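Local atomic coordinates of type IV pilus biogenesis protein PilB (Streptococcus sanguinis, PDB entry 7B7P), a protein that serves as a bimodular minor pilin of type IV pili, joining a pilin module to a von Willebrand factor A-like module with a direct role in adhesion. Residues T18-V23 with L122-A127; Q135-V140 with I416-W421; T343-I348 with T384-E389. One frame throughout, in Å; residues are numbered along the deposited sequence.

Contact 1 (T18-V23 with L122-A127)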
ATOM      1  N   THR A  18     -33.585  22.238  -1.048  1.00 87.45           N
ATOM      2  CA  THR A  18     -34.089  21.071  -1.774  1.00 88.91           C
ATOM      3  C   THR A  18     -33.033  20.543  -2.739  1.00 81.46           C
ATOM      4  O   THR A  18     -32.889  19.329  -2.921  1.00 75.37           O
ATOM      5  CB  THR A  18     -35.382  21.409  -2.536  1.00 90.82           C
ATOM      6  OG1 THR A  18     -35.226  22.662  -3.214  1.00 98.96           O
ATOM      7  CG2 THR A  18     -36.569  21.517  -1.592  1.00 87.24           C
ATOM      8  N   SER A  19     -32.278  21.443  -3.360  1.00 81.82           N
ATOM      9  CA  SER A  19     -31.138  21.016  -4.164  1.00 85.98           C
ATOM     10  C   SER A  19     -30.160  20.194  -3.335  1.00 81.10           C
ATOM     11  O   SER A  19     -29.664  19.159  -3.788  1.00 79.06           O
ATOM     12  CB  SER A  19     -30.447  22.238  -4.758  1.00 85.09           C
ATOM     13  OG  SER A  19     -29.403  21.842  -5.617  1.00 94.98           O
ATOM     14  N   MET A  20     -29.893  20.628  -2.103  1.00 79.15           N
ATOM     15  CA  MET A  20     -28.953  19.907  -1.260  1.00 76.91           C
ATOM     16  C   MET A  20     -29.538  18.577  -0.817  1.00 77.10           C
ATOM     17  O   MET A  20     -28.814  17.579  -0.705  1.00 73.83           O
ATOM     18  CB  MET A  20     -28.561  20.771  -0.064  1.00 73.97           C
ATOM     19  CG  MET A  20     -27.464  20.154   0.770  1.00 78.13           C
ATOM     20  SD  MET A  20     -27.064  21.032   2.297  1.00 82.77           S
ATOM     21  CE  MET A  20     -25.958  22.322   1.683  1.00 80.54           C
ATOM     22  N   GLN A  21     -30.851  18.539  -0.583  1.00 75.71           N
ATOM     23  CA  GLN A  21     -31.507  17.265  -0.319  1.00 73.10           C
ATOM     24  C   GLN A  21     -31.416  16.348  -1.532  1.00 75.14           C
ATOM     25  O   GLN A  21     -31.219  15.138  -1.384  1.00 74.85           O
ATOM     26  CB  GLN A  21     -32.962  17.493   0.107  1.00 74.50           C
ATOM     27  CG  GLN A  21     -33.067  18.249   1.438  1.00 78.80           C
ATOM     28  CD  GLN A  21     -34.436  18.186   2.097  1.00 83.77           C
ATOM     29  OE1 GLN A  21     -35.470  18.177   1.423  1.00 90.58           O
ATOM     30  NE2 GLN A  21     -34.447  18.150   3.426  1.00 72.55           N
ATOM     31  N   TYR A  22     -31.528  16.908  -2.742  1.00 73.21           N
ATOM     32  CA  TYR A  22     -31.291  16.111  -3.945  1.00 83.44           C
ATOM     33  C   TYR A  22     -29.909  15.481  -3.916  1.00 78.00           C
ATOM     34  O   TYR A  22     -29.773  14.262  -4.068  1.00 72.25           O
ATOM     35  CB  TYR A  22     -31.446  16.964  -5.202  1.00 84.02           C
ATOM     36  CG  TYR A  22     -32.878  17.184  -5.632  1.00 89.83           C
ATOM     37  CD1 TYR A  22     -33.830  16.182  -5.506  1.00 89.02           C
ATOM     38  CD2 TYR A  22     -33.273  18.404  -6.158  1.00 93.09           C
ATOM     39  CE1 TYR A  22     -35.143  16.396  -5.898  1.00 95.29           C
ATOM     40  CE2 TYR A  22     -34.572  18.623  -6.551  1.00 98.24           C
ATOM     41  CZ  TYR A  22     -35.500  17.623  -6.422  1.00 98.93           C
ATOM     42  OH  TYR A  22     -36.791  17.873  -6.827  1.00107.88           O
ATOM     43  N   VAL A  23     -28.875  16.305  -3.707  1.00 75.91           N
ATOM     44  CA  VAL A  23     -27.507  15.799  -3.601  1.00 74.17           C
ATOM     45  C   VAL A  23     -27.408  14.727  -2.524  1.00 76.99           C
ATOM     46  O   VAL A  23     -26.959  13.605  -2.789  1.00 79.85           O
ATOM     47  CB  VAL A  23     -26.528  16.953  -3.337  1.00 74.86           C
ATOM     48  CG1 VAL A  23     -25.159  16.407  -3.000  1.00 72.63           C
ATOM     49  CG2 VAL A  23     -26.470  17.870  -4.548  1.00 73.23           C
ATOM     50  N   LEU A 122     -26.701  33.559   0.978  1.00104.48           N
ATOM     51  CA  LEU A 122     -27.860  32.684   1.033  1.00103.62           C
ATOM     52  C   LEU A 122     -27.399  31.237   1.026  1.00101.38           C
ATOM     53  O   LEU A 122     -26.322  30.919   0.521  1.00104.01           O
ATOM     54  CB  LEU A 122     -28.809  32.922  -0.147  1.00103.51           C
ATOM     55  CG  LEU A 122     -29.670  34.178  -0.091  1.00107.28           C
ATOM     56  CD1 LEU A 122     -30.582  34.231  -1.297  1.00108.66           C
ATOM     57  CD2 LEU A 122     -30.466  34.215   1.197  1.00104.90           C
ATOM     58  N   GLY A 123     -28.225  30.362   1.587  1.00 99.95           N
ATOM     59  CA  GLY A 123     -27.940  28.943   1.546  1.00 96.58           C
ATOM     60  C   GLY A 123     -27.615  28.320   2.887  1.00 93.45           C
ATOM     61  O   GLY A 123     -28.096  28.764   3.932  1.00 90.70           O
ATOM     62  N   ILE A 124     -26.794  27.277   2.859  1.00 90.64           N
ATOM     63  CA  ILE A 124     -26.428  26.518   4.041  1.00 84.00           C
ATOM     64  C   ILE A 124     -24.915  26.546   4.160  1.00 88.92           C
ATOM     65  O   ILE A 124     -24.206  25.992   3.305  1.00 85.35           O
ATOM     66  CB  ILE A 124     -26.947  25.079   3.975  1.00 86.48           C
ATOM     67  CG1 ILE A 124     -28.427  25.084   3.583  1.00 88.31           C
ATOM     68  CG2 ILE A 124     -26.731  24.373   5.320  1.00 78.90           C
ATOM     69  CD1 ILE A 124     -28.725  24.391   2.289  1.00 84.86           C
ATOM     70  N   ASP A 125     -24.422  27.188   5.223  1.00 91.56           N
ATOM     71  CA  ASP A 125     -22.984  27.257   5.467  1.00 92.86           C
ATOM     72  C   ASP A 125     -22.394  25.867   5.644  1.00 87.61           C
ATOM     73  O   ASP A 125     -21.309  25.569   5.128  1.00 92.51           O
ATOM     74  CB  ASP A 125     -22.696  28.121   6.704  1.00 95.13           C
ATOM     75  CG  ASP A 125     -22.347  29.560   6.343  1.00103.64           C
ATOM     76  OD1 ASP A 125     -21.717  29.765   5.276  1.00103.55           O
ATOM     77  OD2 ASP A 125     -22.702  30.483   7.119  1.00 98.22           O
ATOM     78  N   THR A 126     -23.094  25.006   6.364  1.00 78.44           N
ATOM     79  CA  THR A 126     -22.626  23.638   6.531  1.00 83.21           C
ATOM     80  C   THR A 126     -23.766  22.770   7.035  1.00 77.00           C
ATOM     81  O   THR A 126     -24.440  23.128   8.005  1.00 78.52           O
ATOM     82  CB  THR A 126     -21.422  23.595   7.479  1.00 83.89           C
ATOM     83  OG1 THR A 126     -20.254  24.027   6.763  1.00 89.67           O
ATOM     84  CG2 THR A 126     -21.202  22.190   8.036  1.00 74.66           C
ATOM     85  N   ALA A 127     -24.009  21.650   6.364  1.00 74.91           N
ATOM     86  CA  ALA A 127     -25.008  20.681   6.788  1.00 73.00           C
ATOM     87  C   ALA A 127     -24.363  19.304   6.838  1.00 68.81           C
ATOM     88  O   ALA A 127     -23.780  18.856   5.850  1.00 69.04           O
ATOM     89  CB  ALA A 127     -26.216  20.679   5.842  1.00 69.33           C
TER
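Met-20 and Ile-124 meet tip to tip. The methyl CE of Met-20 lies 3.5 Å from CD1 of Ile-124 and 3.7 Å from its CB. SD of Met-20 lies between the two partners, 3.7 Å from CB of Ala-127 and equally far from CD1 of Ile-124. The Met-20 chain is extended through its first two torsions (CG anti to the backbone N, chi1 -173°). It turns at the last (chi3 -82°), which brings CE to the Ile-124 side chain. Ile-124 keeps CG1 beside its backbone N; its chi2 of 118° is away from the usual staggered values. Met-20 projects from helix 9-27, and its partners lie on strand 124-130, an edge strand of a three-stranded antiparallel sheet. This is the packing of an N-terminal helix on a beta-sheet, as in the globular part of type IV pilins. Ile-124 and Ala-127 both point their CB atoms at the helix, while Asp-125 and Thr-126 between them point theirs away. No hydrogen bond crosses between 18-23 and 122-127. Tyr-109 and Leu-111 of the adjacent strand 104-112 also touch the buried Met-20. Next to Met-20 in the chain, Ser-19 hydrogen-bonds through OG to the backbone O of Leu-81.

Contact 2 (Q135-V140 with I416-W421)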
ATOM      1  N   GLN A 135     -16.401   3.364   1.886  1.00 81.35           N
ATOM      2  CA  GLN A 135     -15.410   3.645   0.855  1.00 79.15           C
ATOM      3  C   GLN A 135     -15.638   5.056   0.331  1.00 80.76           C
ATOM      4  O   GLN A 135     -16.181   5.267  -0.753  1.00 79.23           O
ATOM      5  CB  GLN A 135     -15.478   2.608  -0.255  1.00 80.52           C
ATOM      6  CG  GLN A 135     -15.173   1.227   0.223  1.00 86.29           C
ATOM      7  CD  GLN A 135     -16.021   0.185  -0.455  1.00 95.33           C
ATOM      8  OE1 GLN A 135     -16.592   0.420  -1.527  1.00 94.78           O
ATOM      9  NE2 GLN A 135     -16.112  -0.985   0.167  1.00 99.70           N
ATOM     10  N   VAL A 136     -15.206   6.020   1.141  1.00 83.29           N
ATOM     11  CA  VAL A 136     -15.225   7.438   0.817  1.00 78.78           C
ATOM     12  C   VAL A 136     -13.780   7.916   0.803  1.00 78.02           C
ATOM     13  O   VAL A 136     -13.039   7.682   1.760  1.00 77.79           O
ATOM     14  CB  VAL A 136     -16.075   8.236   1.824  1.00 81.40           C
ATOM     15  CG1 VAL A 136     -15.471   8.145   3.223  1.00 84.04           C
ATOM     16  CG2 VAL A 136     -16.222   9.683   1.389  1.00 76.05           C
ATOM     17  N   PHE A 137     -13.378   8.554  -0.291  1.00 74.82           N
ATOM     18  CA  PHE A 137     -11.988   8.906  -0.532  1.00 76.30           C
ATOM     19  C   PHE A 137     -11.922  10.350  -0.973  1.00 75.93           C
ATOM     20  O   PHE A 137     -12.885  10.894  -1.518  1.00 75.52           O
ATOM     21  CB  PHE A 137     -11.356   8.018  -1.608  1.00 76.14           C
ATOM     22  CG  PHE A 137     -11.647   6.564  -1.425  1.00 74.01           C
ATOM     23  CD1 PHE A 137     -10.873   5.790  -0.581  1.00 80.89           C
ATOM     24  CD2 PHE A 137     -12.712   5.969  -2.078  1.00 77.47           C
ATOM     25  CE1 PHE A 137     -11.146   4.440  -0.403  1.00 79.77           C
ATOM     26  CE2 PHE A 137     -12.989   4.621  -1.904  1.00 76.09           C
ATOM     27  CZ  PHE A 137     -12.208   3.861  -1.066  1.00 74.78           C
ATOM     28  N   SER A 138     -10.776  10.967  -0.727  1.00 76.20           N
ATOM     29  CA  SER A 138     -10.556  12.344  -1.119  1.00 77.97           C
ATOM     30  C   SER A 138      -9.431  12.405  -2.138  1.00 84.24           C
ATOM     31  O   SER A 138      -8.370  11.798  -1.943  1.00 85.24           O
ATOM     32  CB  SER A 138     -10.225  13.219   0.078  1.00 80.22           C
ATOM     33  OG  SER A 138      -9.720  14.455  -0.374  1.00 78.82           O
ATOM     34  N   LYS A 139      -9.679  13.130  -3.227  1.00 85.15           N
ATOM     35  CA  LYS A 139      -8.678  13.443  -4.234  1.00 80.65           C
ATOM     36  C   LYS A 139      -8.446  14.944  -4.296  1.00 83.54           C
ATOM     37  O   LYS A 139      -8.206  15.501  -5.364  1.00 91.78           O
ATOM     38  CB  LYS A 139      -9.095  12.898  -5.597  1.00 77.79           C
ATOM     39  CG  LYS A 139      -8.961  11.400  -5.682  1.00 78.21           C
ATOM     40  CD  LYS A 139      -9.016  10.890  -7.113  1.00 85.82           C
ATOM     41  CE  LYS A 139      -8.311   9.548  -7.222  1.00 86.46           C
ATOM     42  NZ  LYS A 139      -8.562   8.879  -8.518  1.00 95.72           N
ATOM     43  N   VAL A 140      -8.550  15.611  -3.150  1.00 84.81           N
ATOM     44  CA  VAL A 140      -8.352  17.051  -3.057  1.00 91.88           C
ATOM     45  C   VAL A 140      -6.903  17.273  -2.638  1.00 95.93           C
ATOM     46  O   VAL A 140      -6.535  17.082  -1.476  1.00 92.69           O
ATOM     47  CB  VAL A 140      -9.340  17.703  -2.086  1.00 95.28           C
ATOM     48  CG1 VAL A 140      -9.284  19.225  -2.216  1.00 97.05           C
ATOM     49  CG2 VAL A 140     -10.747  17.200  -2.360  1.00 84.83           C
ATOM     50  N   ILE A 416      -3.416  -1.971   0.806  1.00 77.24           N
ATOM     51  CA  ILE A 416      -3.434  -2.408  -0.585  1.00 76.05           C
ATOM     52  C   ILE A 416      -4.835  -2.255  -1.154  1.00 77.24           C
ATOM     53  O   ILE A 416      -5.027  -1.720  -2.254  1.00 75.57           O
ATOM     54  CB  ILE A 416      -2.934  -3.857  -0.710  1.00 78.06           C
ATOM     55  CG1 ILE A 416      -1.427  -3.945  -0.423  1.00 69.49           C
ATOM     56  CG2 ILE A 416      -3.270  -4.433  -2.104  1.00 73.63           C
ATOM     57  CD1 ILE A 416      -0.995  -5.359  -0.045  1.00 73.42           C
ATOM     58  N   GLN A 417      -5.833  -2.712  -0.392  1.00 84.01           N
ATOM     59  CA  GLN A 417      -7.230  -2.484  -0.742  1.00 79.50           C
ATOM     60  C   GLN A 417      -7.485  -1.022  -1.094  1.00 80.78           C
ATOM     61  O   GLN A 417      -8.206  -0.726  -2.051  1.00 84.33           O
ATOM     62  CB  GLN A 417      -8.125  -2.933   0.412  1.00 82.48           C
ATOM     63  CG  GLN A 417      -9.607  -2.668   0.181  1.00 87.86           C
ATOM     64  CD  GLN A 417     -10.205  -3.616  -0.846  1.00 88.69           C
ATOM     65  OE1 GLN A 417     -10.663  -4.715  -0.510  1.00 88.18           O
ATOM     66  NE2 GLN A 417     -10.184  -3.201  -2.113  1.00 81.96           N
ATOM     67  N   GLN A 418      -6.864  -0.095  -0.364  1.00 78.47           N
ATOM     68  CA  GLN A 418      -7.106   1.321  -0.608  1.00 79.52           C
ATOM     69  C   GLN A 418      -6.335   1.870  -1.807  1.00 84.46           C
ATOM     70  O   GLN A 418      -6.830   2.777  -2.487  1.00 84.23           O
ATOM     71  CB  GLN A 418      -6.779   2.123   0.646  1.00 83.26           C
ATOM     72  CG  GLN A 418      -7.973   2.208   1.598  1.00 98.04           C
ATOM     73  CD  GLN A 418      -8.261   3.636   2.052  1.00101.03           C
ATOM     74  OE1 GLN A 418      -7.523   4.576   1.715  1.00 96.15           O
ATOM     75  NE2 GLN A 418      -9.360   3.810   2.786  1.00100.71           N
ATOM     76  N   ASP A 419      -5.121   1.377  -2.071  1.00 84.23           N
ATOM     77  CA  ASP A 419      -4.483   1.686  -3.349  1.00 79.98           C
ATOM     78  C   ASP A 419      -5.345   1.210  -4.509  1.00 77.99           C
ATOM     79  O   ASP A 419      -5.520   1.928  -5.499  1.00 80.94           O
ATOM     80  CB  ASP A 419      -3.100   1.042  -3.437  1.00 83.40           C
ATOM     81  CG  ASP A 419      -2.131   1.570  -2.392  1.00 83.10           C
ATOM     82  OD1 ASP A 419      -2.279   2.735  -1.945  1.00 77.35           O
ATOM     83  OD2 ASP A 419      -1.212   0.797  -2.031  1.00 82.59           O
ATOM     84  N   LEU A 420      -5.890  -0.004  -4.394  1.00 78.03           N
ATOM     85  CA  LEU A 420      -6.759  -0.556  -5.427  1.00 78.76           C
ATOM     86  C   LEU A 420      -7.963   0.345  -5.681  1.00 85.69           C
ATOM     87  O   LEU A 420      -8.245   0.719  -6.825  1.00 86.63           O
ATOM     88  CB  LEU A 420      -7.210  -1.958  -5.018  1.00 78.49           C
ATOM     89  CG  LEU A 420      -7.998  -2.705  -6.092  1.00 88.92           C
ATOM     90  CD1 LEU A 420      -7.137  -2.928  -7.333  1.00 89.51           C
ATOM     91  CD2 LEU A 420      -8.499  -4.014  -5.551  1.00 84.76           C
ATOM     92  N   TRP A 421      -8.691   0.696  -4.616  1.00 84.71           N
ATOM     93  CA  TRP A 421      -9.806   1.630  -4.744  1.00 84.79           C
ATOM     94  C   TRP A 421      -9.359   2.942  -5.372  1.00 84.08           C
ATOM     95  O   TRP A 421     -10.018   3.467  -6.276  1.00 86.94           O
ATOM     96  CB  TRP A 421     -10.439   1.874  -3.371  1.00 84.41           C
ATOM     97  CG  TRP A 421     -11.474   0.865  -3.087  1.00 83.59           C
ATOM     98  CD1 TRP A 421     -11.400  -0.185  -2.204  1.00 87.87           C
ATOM     99  CD2 TRP A 421     -12.740   0.764  -3.730  1.00 90.79           C
ATOM    100  NE1 TRP A 421     -12.559  -0.930  -2.256  1.00 91.35           N
ATOM    101  CE2 TRP A 421     -13.398  -0.364  -3.187  1.00 94.80           C
ATOM    102  CE3 TRP A 421     -13.394   1.525  -4.713  1.00 89.87           C
ATOM    103  CZ2 TRP A 421     -14.676  -0.745  -3.596  1.00 95.79           C
ATOM    104  CZ3 TRP A 421     -14.662   1.142  -5.120  1.00 90.39           C
ATOM    105  CH2 TRP A 421     -15.290   0.019  -4.561  1.00 93.82           C
TER
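The indole of Trp-421 meets two side chains of the strand segment, Phe-137 and Gln-135. Phe-137 comes in with its far end: CZ lies 3.5 Å from CB of Trp-421 and 3.7 Å from its CG. The phenyl ring and the five-membered ring of the indole are near parallel, with planes at 23°. They are slid well apart, with centroids 5.5 Å from each other, so they barely overlap. The CB of Phe-137 already points to the helix; with CG beside the backbone N (chi1 -46°) the ring continues to Trp-421.

Gln-135 lies over one face of the indole. Its CD stands 3.3 Å above the ring plane, nearer the border of the indole than its middle, and its amide plane is tilted 30° from the indole. Gln-418, one turn before Trp-421, bends its chain so that the amide reaches the edge of the Phe-137 ring. Its NE2 is 3.7 Å from CE1 of Phe-137, and the two planes are steeply inclined.

The contact lies at the junction of the two modules. Strand 136-139 is an outermost strand of the mixed sheet of the pilin module. Helix 402-424 packs on the central sheet of the von Willebrand factor A-like module, where Asp-419 forms a salt bridge with Arg-364. Phe-137 in turn stacks on Phe-34 of strand 32-36. Close by, Lys-139 NZ bonds to the O of Pro-426. No hydrogen bond crosses between 135-140 and 416-421, so their direct contact rests on van der Waals packing.

Contact 3 (T343-I348 with T384-E389)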
ATOM      1  N   THR A 343      30.590  -4.255   7.538  1.00 62.57           N
ATOM      2  CA  THR A 343      29.749  -5.303   6.974  1.00 58.05           C
ATOM      3  C   THR A 343      28.274  -4.935   7.069  1.00 57.87           C
ATOM      4  O   THR A 343      27.489  -5.242   6.162  1.00 54.28           O
ATOM      5  CB  THR A 343      30.019  -6.623   7.688  1.00 59.98           C
ATOM      6  OG1 THR A 343      31.432  -6.830   7.760  1.00 66.34           O
ATOM      7  CG2 THR A 343      29.333  -7.796   6.964  1.00 53.61           C
ATOM      8  N   ARG A 344      27.872  -4.290   8.168  1.00 56.88           N
ATOM      9  CA  ARG A 344      26.475  -3.921   8.312  1.00 54.22           C
ATOM     10  C   ARG A 344      26.110  -2.896   7.253  1.00 55.07           C
ATOM     11  O   ARG A 344      25.135  -3.069   6.511  1.00 57.88           O
ATOM     12  CB  ARG A 344      26.208  -3.396   9.732  1.00 52.23           C
ATOM     13  CG  ARG A 344      24.762  -2.937   9.976  1.00 59.98           C
ATOM     14  CD  ARG A 344      24.539  -2.341  11.373  1.00 54.96           C
ATOM     15  NE  ARG A 344      25.284  -1.105  11.599  1.00 53.35           N
ATOM     16  CZ  ARG A 344      26.407  -1.036  12.308  1.00 58.32           C
ATOM     17  NH1 ARG A 344      26.925  -2.136  12.854  1.00 60.37           N
ATOM     18  NH2 ARG A 344      27.021   0.121  12.465  1.00 55.78           N
ATOM     19  N   GLU A 345      26.930  -1.853   7.137  1.00 57.37           N
ATOM     20  CA  GLU A 345      26.769  -0.858   6.088  1.00 60.52           C
ATOM     21  C   GLU A 345      26.713  -1.497   4.694  1.00 56.35           C
ATOM     22  O   GLU A 345      25.849  -1.143   3.887  1.00 57.33           O
ATOM     23  CB  GLU A 345      27.904   0.174   6.190  1.00 56.46           C
ATOM     24  CG  GLU A 345      27.999   1.114   4.991  1.00 66.28           C
ATOM     25  CD  GLU A 345      26.683   1.866   4.699  1.00 67.35           C
ATOM     26  OE1 GLU A 345      25.914   2.149   5.655  1.00 74.26           O
ATOM     27  OE2 GLU A 345      26.422   2.174   3.511  1.00 71.61           O
ATOM     28  N   ASN A 346      27.602  -2.456   4.400  1.00 54.42           N
ATOM     29  CA  ASN A 346      27.592  -3.073   3.065  1.00 55.18           C
ATOM     30  C   ASN A 346      26.335  -3.911   2.836  1.00 58.60           C
ATOM     31  O   ASN A 346      25.838  -4.011   1.704  1.00 55.06           O
ATOM     32  CB  ASN A 346      28.841  -3.954   2.853  1.00 58.16           C
ATOM     33  CG  ASN A 346      30.128  -3.137   2.685  1.00 59.30           C
ATOM     34  OD1 ASN A 346      30.088  -1.980   2.294  1.00 59.76           O
ATOM     35  ND2 ASN A 346      31.262  -3.744   2.978  1.00 59.84           N
ATOM     36  N   SER A 347      25.827  -4.545   3.890  1.00 57.97           N
ATOM     37  CA  SER A 347      24.610  -5.340   3.771  1.00 53.23           C
ATOM     38  C   SER A 347      23.393  -4.463   3.503  1.00 55.93           C
ATOM     39  O   SER A 347      22.495  -4.843   2.739  1.00 55.60           O
ATOM     40  CB  SER A 347      24.424  -6.170   5.040  1.00 47.25           C
ATOM     41  OG  SER A 347      23.301  -7.013   4.900  1.00 58.06           O
ATOM     42  N   ILE A 348      23.334  -3.301   4.145  1.00 55.72           N
ATOM     43  CA  ILE A 348      22.220  -2.393   3.931  1.00 52.42           C
ATOM     44  C   ILE A 348      22.323  -1.752   2.552  1.00 55.86           C
ATOM     45  O   ILE A 348      21.317  -1.569   1.862  1.00 52.03           O
ATOM     46  CB  ILE A 348      22.184  -1.347   5.064  1.00 54.71           C
ATOM     47  CG1 ILE A 348      21.730  -2.013   6.370  1.00 54.78           C
ATOM     48  CG2 ILE A 348      21.267  -0.176   4.721  1.00 54.87           C
ATOM     49  CD1 ILE A 348      21.832  -1.123   7.599  1.00 56.73           C
ATOM     50  N   THR A 384      14.861   0.096   5.437  1.00 53.40           N
ATOM     51  CA  THR A 384      13.731   0.609   4.671  1.00 58.26           C
ATOM     52  C   THR A 384      14.102   1.893   3.932  1.00 61.31           C
ATOM     53  O   THR A 384      13.831   2.036   2.730  1.00 59.43           O
ATOM     54  CB  THR A 384      12.553   0.848   5.622  1.00 58.56           C
ATOM     55  OG1 THR A 384      12.263  -0.368   6.334  1.00 60.33           O
ATOM     56  CG2 THR A 384      11.318   1.327   4.873  1.00 55.67           C
ATOM     57  N   ASP A 385      14.738   2.830   4.640  1.00 56.35           N
ATOM     58  CA  ASP A 385      15.115   4.101   4.033  1.00 58.96           C
ATOM     59  C   ASP A 385      16.074   3.895   2.866  1.00 61.36           C
ATOM     60  O   ASP A 385      15.958   4.571   1.839  1.00 60.53           O
ATOM     61  CB  ASP A 385      15.755   5.013   5.080  1.00 57.65           C
ATOM     62  CG  ASP A 385      14.782   5.457   6.163  1.00 68.77           C
ATOM     63  OD1 ASP A 385      13.547   5.255   6.014  1.00 71.40           O
ATOM     64  OD2 ASP A 385      15.262   6.042   7.167  1.00 74.70           O
ATOM     65  N   ARG A 386      17.040   2.978   3.010  1.00 56.99           N
ATOM     66  CA  ARG A 386      17.933   2.679   1.895  1.00 61.74           C
ATOM     67  C   ARG A 386      17.166   2.065   0.726  1.00 57.35           C
ATOM     68  O   ARG A 386      17.373   2.449  -0.430  1.00 58.21           O
ATOM     69  CB  ARG A 386      19.071   1.755   2.335  1.00 55.99           C
ATOM     70  CG  ARG A 386      20.309   1.893   1.482  1.00 60.12           C
ATOM     71  CD  ARG A 386      20.960   3.248   1.702  1.00 59.92           C
ATOM     72  NE  ARG A 386      21.440   3.317   3.078  1.00 68.92           N
ATOM     73  CZ  ARG A 386      22.687   3.028   3.428  1.00 67.70           C
ATOM     74  NH1 ARG A 386      23.575   2.691   2.487  1.00 60.10           N
ATOM     75  NH2 ARG A 386      23.042   3.079   4.706  1.00 66.89           N
ATOM     76  N   ILE A 387      16.266   1.118   1.005  1.00 59.04           N
ATOM     77  CA  ILE A 387      15.422   0.570  -0.058  1.00 56.73           C
ATOM     78  C   ILE A 387      14.642   1.693  -0.752  1.00 58.82           C
ATOM     79  O   ILE A 387      14.393   1.632  -1.962  1.00 59.02           O
ATOM     80  CB  ILE A 387      14.486  -0.525   0.518  1.00 59.57           C
ATOM     81  CG1 ILE A 387      15.283  -1.758   0.996  1.00 53.82           C
ATOM     82  CG2 ILE A 387      13.401  -0.947  -0.502  1.00 46.79           C
ATOM     83  CD1 ILE A 387      14.378  -2.845   1.639  1.00 51.64           C
ATOM     84  N   GLY A 388      14.294   2.752  -0.010  1.00 54.89           N
ATOM     85  CA  GLY A 388      13.595   3.915  -0.544  1.00 53.41           C
ATOM     86  C   GLY A 388      14.376   4.713  -1.581  1.00 59.55           C
ATOM     87  O   GLY A 388      13.765   5.425  -2.379  1.00 61.93           O
ATOM     88  N   GLU A 389      15.706   4.594  -1.606  1.00 57.91           N
ATOM     89  CA  GLU A 389      16.481   5.179  -2.699  1.00 61.75           C
ATOM     90  C   GLU A 389      16.056   4.666  -4.069  1.00 62.87           C
ATOM     91  O   GLU A 389      16.332   5.333  -5.073  1.00 66.03           O
ATOM     92  CB  GLU A 389      17.968   4.888  -2.526  1.00 64.66           C
ATOM     93  CG  GLU A 389      18.584   5.563  -1.313  1.00 69.80           C
ATOM     94  CD  GLU A 389      20.067   5.303  -1.251  1.00 78.54           C
ATOM     95  OE1 GLU A 389      20.517   4.327  -1.914  1.00 80.34           O
ATOM     96  OE2 GLU A 389      20.778   6.066  -0.555  1.00 76.76           O
TER
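The guanidinium of Arg-386 has the buried Ile-348 over one face and Glu-345 at its edge. The branch methyl CG2 of Ile-348 stands 3.6 Å above the guanidinium plane, off the centre of the group. The carboxylate of Glu-345 is nearly coplanar with the guanidinium, at 19°. Two nitrogens grip it end-on, one to each oxygen. NH2 of Arg-386 gives a hydrogen bond of 3.2 Å to OE1 of Glu-345, on the syn lone pair. NH1 of Arg-386 donates to OE2 of Glu-345 at 3.1 Å, from the syn side but somewhat out of the carboxylate plane. Both bonds are close to straight.

The Arg-386 chain turns twice, at chi2 and chi3, each near 65-70°, so that the guanidinium comes back over Ile-348. Its CG lies 3.6 Å from the backbone O of Ile-348, and its CB is 3.8 Å from CG2 of Ile-348. Glu-345 bends at chi2 and brings its carboxylate to the arginine from about one turn before Ile-348 on the same helix.

The contact joins helix 341-358 to helix 380-388, two helices of the von Willebrand factor A-like module. Strand 364-370 runs between them in the chain, and Ile-387 packs on its Val-365. The paired, nearly coplanar bonds should limit rotation of both charged groups. Glu-345 is exposed, so solvent probably weakens the attraction; the CG2 contact adds apolar packing on the guanidinium face.

The three contacts hold different pairs of elements, and none touches another. Contact 1 packs helix on sheet in the pilin module. Contact 3 joins two helices of the von Willebrand factor A-like module, with its centre about 54 Å from that of contact 1 and on the opposite side of the chain's centre. Contact 2 lies between them and links strand to helix across the two modules. All three are partly buried. Contact 1 is wholly apolar and has no exposed residue among those that touch. Contact 2 sets two aromatic rings against glutamine amides. Contact 3 alone has charge pairing, beside one buried isoleucine.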